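Local structure of putative antibiotic biosynthesis monooxygenase (Bacteroides thetaiotaomicron, 3KKF) at residues Y25-E37 and S69-T83. The protein is a putative antibiotic biosynthesis monooxygenase that binds calcium, and its exact reaction and substrate are not established. Sequence-based numbering, arbitrary orientation.
With ACT (acetate ion), chain D.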
# COMPACT_ATOMS: atom_id res chain seq x y z
N TYR A 25 -8.88 -15.44 9.30
CA TYR A 25 -7.71 -16.16 8.82
C TYR A 25 -6.58 -15.20 8.44
O TYR A 25 -5.42 -15.44 8.77
CB TYR A 25 -8.04 -17.02 7.59
CG TYR A 25 -8.65 -18.40 7.84
CD1 TYR A 25 -7.87 -19.46 8.21
CD2 TYR A 25 -9.99 -18.63 7.61
CE1 TYR A 25 -8.42 -20.74 8.38
CE2 TYR A 25 -10.55 -19.89 7.77
CZ TYR A 25 -9.76 -20.93 8.16
OH TYR A 25 -10.30 -22.19 8.31
N LEU A 26 -6.91 -14.14 7.71
CA LEU A 26 -5.90 -13.21 7.23
C LEU A 26 -5.19 -12.47 8.36
O LEU A 26 -3.95 -12.37 8.37
CB LEU A 26 -6.51 -12.20 6.25
CG LEU A 26 -5.52 -11.16 5.70
CD1 LEU A 26 -4.38 -11.80 4.92
CD2 LEU A 26 -6.23 -10.14 4.80
N LYS A 27 -5.95 -11.93 9.32
CA LYS A 27 -5.35 -11.18 10.41
C LYS A 27 -4.42 -12.05 11.22
O LYS A 27 -3.31 -11.65 11.56
CB LYS A 27 -6.43 -10.56 11.32
CG LYS A 27 -5.85 -9.61 12.37
CD LYS A 27 -6.93 -9.02 13.32
CE LYS A 27 -6.31 -8.10 14.33
N GLU A 28 -4.84 -13.27 11.52
CA GLU A 28 -3.98 -14.20 12.24
C GLU A 28 -2.69 -14.48 11.48
O GLU A 28 -1.60 -14.46 12.04
CB GLU A 28 -4.73 -15.52 12.51
CG GLU A 28 -3.86 -16.62 13.15
CD GLU A 28 -4.67 -17.86 13.43
OE1 GLU A 28 -5.16 -18.49 12.47
OE2 GLU A 28 -4.84 -18.20 14.63
N GLU A 29 -2.81 -14.74 10.18
CA GLU A 29 -1.64 -15.10 9.42
C GLU A 29 -0.65 -13.91 9.31
O GLU A 29 0.56 -14.11 9.40
CB GLU A 29 -2.02 -15.68 8.06
CG GLU A 29 -0.89 -16.42 7.33
CD GLU A 29 -0.02 -15.55 6.49
OE1 GLU A 29 -0.45 -14.43 6.05
OE2 GLU A 29 1.09 -16.01 6.20
N ILE A 30 -1.15 -12.71 9.18
CA ILE A 30 -0.28 -11.51 9.15
C ILE A 30 0.39 -11.32 10.51
O ILE A 30 1.60 -11.07 10.57
CB ILE A 30 -1.06 -10.26 8.73
CG1 ILE A 30 -1.44 -10.38 7.24
CG2 ILE A 30 -0.25 -8.98 9.02
CD1 ILE A 30 -2.22 -9.19 6.71
N GLU A 31 -0.37 -11.46 11.59
CA GLU A 31 0.21 -11.32 12.94
C GLU A 31 1.32 -12.32 13.18
O GLU A 31 2.40 -11.97 13.69
CB GLU A 31 -0.85 -11.48 14.02
CG GLU A 31 -1.84 -10.33 14.14
CD GLU A 31 -3.07 -10.67 15.02
OE1 GLU A 31 -3.34 -11.88 15.25
OE2 GLU A 31 -3.77 -9.73 15.45
N VAL A 32 1.09 -13.59 12.81
CA VAL A 32 2.11 -14.63 13.00
C VAL A 32 3.34 -14.34 12.12
O VAL A 32 4.49 -14.46 12.58
CB VAL A 32 1.54 -16.07 12.72
CG1 VAL A 32 2.65 -17.11 12.79
CG2 VAL A 32 0.39 -16.41 13.73
N SER A 33 3.11 -13.93 10.87
CA SER A 33 4.23 -13.65 9.95
C SER A 33 5.09 -12.51 10.47
O SER A 33 6.34 -12.61 10.49
CB SER A 33 3.72 -13.29 8.55
OG SER A 33 2.96 -14.32 7.97
N MSE A 34 4.45 -11.43 10.93
CA MSE A 34 5.19 -10.29 11.44
C MSE A 34 6.00 -10.69 12.68
O MSE A 34 7.16 -10.29 12.85
CB MSE A 34 4.26 -9.12 11.77
CG MSE A 34 3.60 -8.49 10.55
SE MSE A 34 4.81 -7.64 9.35
CE MSE A 34 5.31 -6.08 10.37
N ARG A 35 5.41 -11.52 13.54
CA ARG A 35 6.03 -11.98 14.78
C ARG A 35 7.22 -12.90 14.58
O ARG A 35 8.23 -12.81 15.26
CB ARG A 35 4.96 -12.75 15.61
CG ARG A 35 5.44 -13.37 16.98
CD ARG A 35 4.30 -14.15 17.68
N LEU A 36 7.08 -13.84 13.64
CA LEU A 36 8.06 -14.91 13.46
C LEU A 36 9.09 -14.78 12.37
O LEU A 36 10.14 -15.42 12.46
CB LEU A 36 7.30 -16.23 13.20
CG LEU A 36 6.35 -16.80 14.24
CD1 LEU A 36 5.89 -18.18 13.77
CD2 LEU A 36 7.00 -16.88 15.60
N GLU A 37 8.81 -14.01 11.33
CA GLU A 37 9.67 -14.00 10.14
C GLU A 37 10.43 -12.70 9.95
O GLU A 37 9.85 -11.70 9.55
CB GLU A 37 8.80 -14.28 8.90
CG GLU A 37 7.98 -15.57 8.95
CD GLU A 37 7.32 -15.84 7.62
OE1 GLU A 37 8.04 -16.14 6.64
OE2 GLU A 37 6.09 -15.68 7.52
N SER A 69 10.38 -18.61 1.52
CA SER A 69 10.29 -19.22 2.85
C SER A 69 8.87 -18.97 3.47
O SER A 69 8.26 -19.89 4.05
CB SER A 69 11.37 -18.67 3.78
OG SER A 69 11.33 -19.29 5.06
N HIS A 70 8.39 -17.74 3.34
CA HIS A 70 7.08 -17.37 3.85
C HIS A 70 5.94 -18.27 3.34
O HIS A 70 5.10 -18.73 4.13
CB HIS A 70 6.79 -15.90 3.49
CG HIS A 70 5.41 -15.44 3.81
ND1 HIS A 70 4.94 -15.32 5.10
CD2 HIS A 70 4.38 -15.05 3.00
CE1 HIS A 70 3.70 -14.89 5.06
NE2 HIS A 70 3.34 -14.72 3.81
N ILE A 71 5.92 -18.54 2.03
CA ILE A 71 4.84 -19.33 1.47
C ILE A 71 4.96 -20.84 1.77
O ILE A 71 4.03 -21.60 1.47
CB ILE A 71 4.59 -19.04 -0.02
CG1 ILE A 71 5.75 -19.54 -0.90
CG2 ILE A 71 4.28 -17.56 -0.21
CD1 ILE A 71 5.51 -19.35 -2.43
N ALA A 72 6.07 -21.26 2.37
CA ALA A 72 6.23 -22.64 2.85
C ALA A 72 5.88 -22.80 4.34
O ALA A 72 5.86 -23.94 4.87
CB ALA A 72 7.67 -23.10 2.62
N THR A 73 5.58 -21.70 5.03
CA THR A 73 5.31 -21.79 6.47
C THR A 73 3.94 -22.43 6.80
O THR A 73 2.97 -22.32 6.00
CB THR A 73 5.35 -20.42 7.17
OG1 THR A 73 4.28 -19.61 6.69
CG2 THR A 73 6.67 -19.73 7.02
N PRO A 74 3.83 -23.09 7.98
CA PRO A 74 2.53 -23.63 8.34
C PRO A 74 1.45 -22.55 8.48
O PRO A 74 0.28 -22.81 8.16
CB PRO A 74 2.81 -24.32 9.67
CG PRO A 74 4.22 -24.70 9.60
CD PRO A 74 4.89 -23.58 8.88
N HIS A 75 1.81 -21.36 8.95
CA HIS A 75 0.80 -20.32 9.11
C HIS A 75 0.29 -19.82 7.74
O HIS A 75 -0.90 -19.60 7.58
CB HIS A 75 1.26 -19.18 10.04
CG HIS A 75 2.55 -18.55 9.66
ND1 HIS A 75 3.78 -19.05 10.06
CD2 HIS A 75 2.82 -17.42 8.96
CE1 HIS A 75 4.74 -18.25 9.63
NE2 HIS A 75 4.18 -17.26 8.96
N PHE A 76 1.18 -19.64 6.76
CA PHE A 76 0.71 -19.27 5.43
C PHE A 76 -0.19 -20.39 4.87
O PHE A 76 -1.22 -20.10 4.27
CB PHE A 76 1.87 -19.00 4.46
CG PHE A 76 1.41 -18.59 3.11
CD1 PHE A 76 0.94 -17.30 2.90
CD2 PHE A 76 1.33 -19.50 2.07
CE1 PHE A 76 0.47 -16.92 1.67
CE2 PHE A 76 0.85 -19.11 0.82
CZ PHE A 76 0.42 -17.82 0.64
N LYS A 77 0.21 -21.64 5.06
CA LYS A 77 -0.57 -22.83 4.59
C LYS A 77 -2.00 -22.82 5.15
O LYS A 77 -2.97 -23.09 4.44
CB LYS A 77 0.14 -24.15 5.04
CG LYS A 77 -0.55 -25.51 4.61
CD LYS A 77 0.15 -26.74 5.27
CE LYS A 77 -0.24 -28.07 4.63
NZ LYS A 77 0.44 -28.27 3.30
N LYS A 78 -2.10 -22.55 6.44
CA LYS A 78 -3.42 -22.53 7.11
C LYS A 78 -4.31 -21.49 6.42
O LYS A 78 -5.46 -21.75 6.12
CB LYS A 78 -3.28 -22.18 8.60
CG LYS A 78 -4.65 -22.02 9.30
CD LYS A 78 -4.55 -21.71 10.73
CE LYS A 78 -5.94 -21.53 11.33
NZ LYS A 78 -5.92 -21.14 12.76
N TYR A 79 -3.77 -20.29 6.20
CA TYR A 79 -4.49 -19.22 5.52
C TYR A 79 -4.86 -19.58 4.08
O TYR A 79 -6.01 -19.41 3.67
CB TYR A 79 -3.63 -17.94 5.54
CG TYR A 79 -4.03 -16.89 4.55
CD1 TYR A 79 -5.20 -16.17 4.68
CD2 TYR A 79 -3.20 -16.56 3.49
CE1 TYR A 79 -5.57 -15.20 3.75
CE2 TYR A 79 -3.55 -15.58 2.58
CZ TYR A 79 -4.74 -14.91 2.70
OH TYR A 79 -5.09 -13.94 1.79
N LYS A 80 -3.88 -20.04 3.30
CA LYS A 80 -4.10 -20.34 1.89
C LYS A 80 -5.16 -21.46 1.72
O LYS A 80 -6.09 -21.33 0.91
CB LYS A 80 -2.75 -20.72 1.21
CG LYS A 80 -2.80 -20.88 -0.33
CD LYS A 80 -2.99 -19.53 -1.04
CE LYS A 80 -2.95 -19.70 -2.58
NZ LYS A 80 -3.34 -18.47 -3.32
N GLU A 81 -5.04 -22.52 2.50
CA GLU A 81 -6.02 -23.65 2.45
C GLU A 81 -7.39 -23.26 3.04
O GLU A 81 -8.46 -23.62 2.48
CB GLU A 81 -5.46 -24.87 3.18
CG GLU A 81 -4.24 -25.45 2.48
CD GLU A 81 -3.66 -26.72 3.14
OE1 GLU A 81 -4.05 -27.10 4.28
OE2 GLU A 81 -2.78 -27.33 2.49
N GLY A 82 -7.38 -22.54 4.16
CA GLY A 82 -8.60 -22.14 4.80
C GLY A 82 -9.46 -21.21 3.99
O GLY A 82 -10.66 -21.27 4.08
N THR A 83 -8.83 -20.36 3.18
CA THR A 83 -9.54 -19.36 2.39
C THR A 83 -9.70 -19.66 0.91
O THR A 83 -10.26 -18.87 0.19
CB THR A 83 -8.88 -17.95 2.53
OG1 THR A 83 -7.59 -17.94 1.91
CG2 THR A 83 -8.79 -17.55 3.99
C ACT D . 0.01 -13.11 2.90
O ACT D . 0.25 -13.27 1.70
OXT ACT D . 0.76 -13.66 3.70
CH3 ACT D . -1.13 -12.28 3.35
O HOH W 1 9.97 -18.09 7.20
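Glu37 OE2 takes two histidine N-H groups at once. His70 ND1 donates at 2.7 Å, nearly straight at 168°, to the syn lone pair of Glu37 OE2. The His70 ring and the carboxylate are almost coplanar here. His75 NE2 reaches Glu37 OE2 at 2.9 Å, but from above the carboxylate plane, with ring and carboxylate 72° apart. Both imidazoles meet OE2 at their edges, and each bond should restrain the rotation of its ring. Glu37 OE1 accepts a hydrogen bond from a water that is also hydrogen-bonded to Ser69 OG. The His75 ring is sandwiched. Val32 CG1 lies over one face, 3.6 Å from the centroid of the His75 ring, in a CH-pi contact. OG1 of Thr73, the N-cap residue of helix 74-83, covers the opposite face.

Three helices meet here, 19-36, 64-71 and 74-83, in a ferredoxin-like alpha+beta fold of the dimeric alpha-beta barrel clan. Segment 25-36 of the first runs nearly antiparallel to helix 74-83, and its other flank packs on strand 40-48 and on the second subunit.

Glu29, in the conformer described here, fits as a knob among His70, His75, Phe76 and Tyr79. In it the chain bends at chi2 (-87°), which brings OE2 to the edge of the Phe76 ring. Glu29 OE1 then lies 2.8 Å from OXT of an acetate ion, probably from the crystallisation liquor. His70 NE2 donates to that same OXT, so His70 is bonded through both ring nitrogens. Leu26 CD1 rests against Tyr79 CE1 at 3.8 Å, and Tyr79 OH bonds Tyr22. Gly82 CA sits over a face of the Tyr25 ring, offset toward the rim. The extended Lys78 chain crosses Glu28 at about a right angle, and Lys78 NZ makes a 2.8 Å salt bridge to Glu28 OE1, on the syn side of the carboxylate.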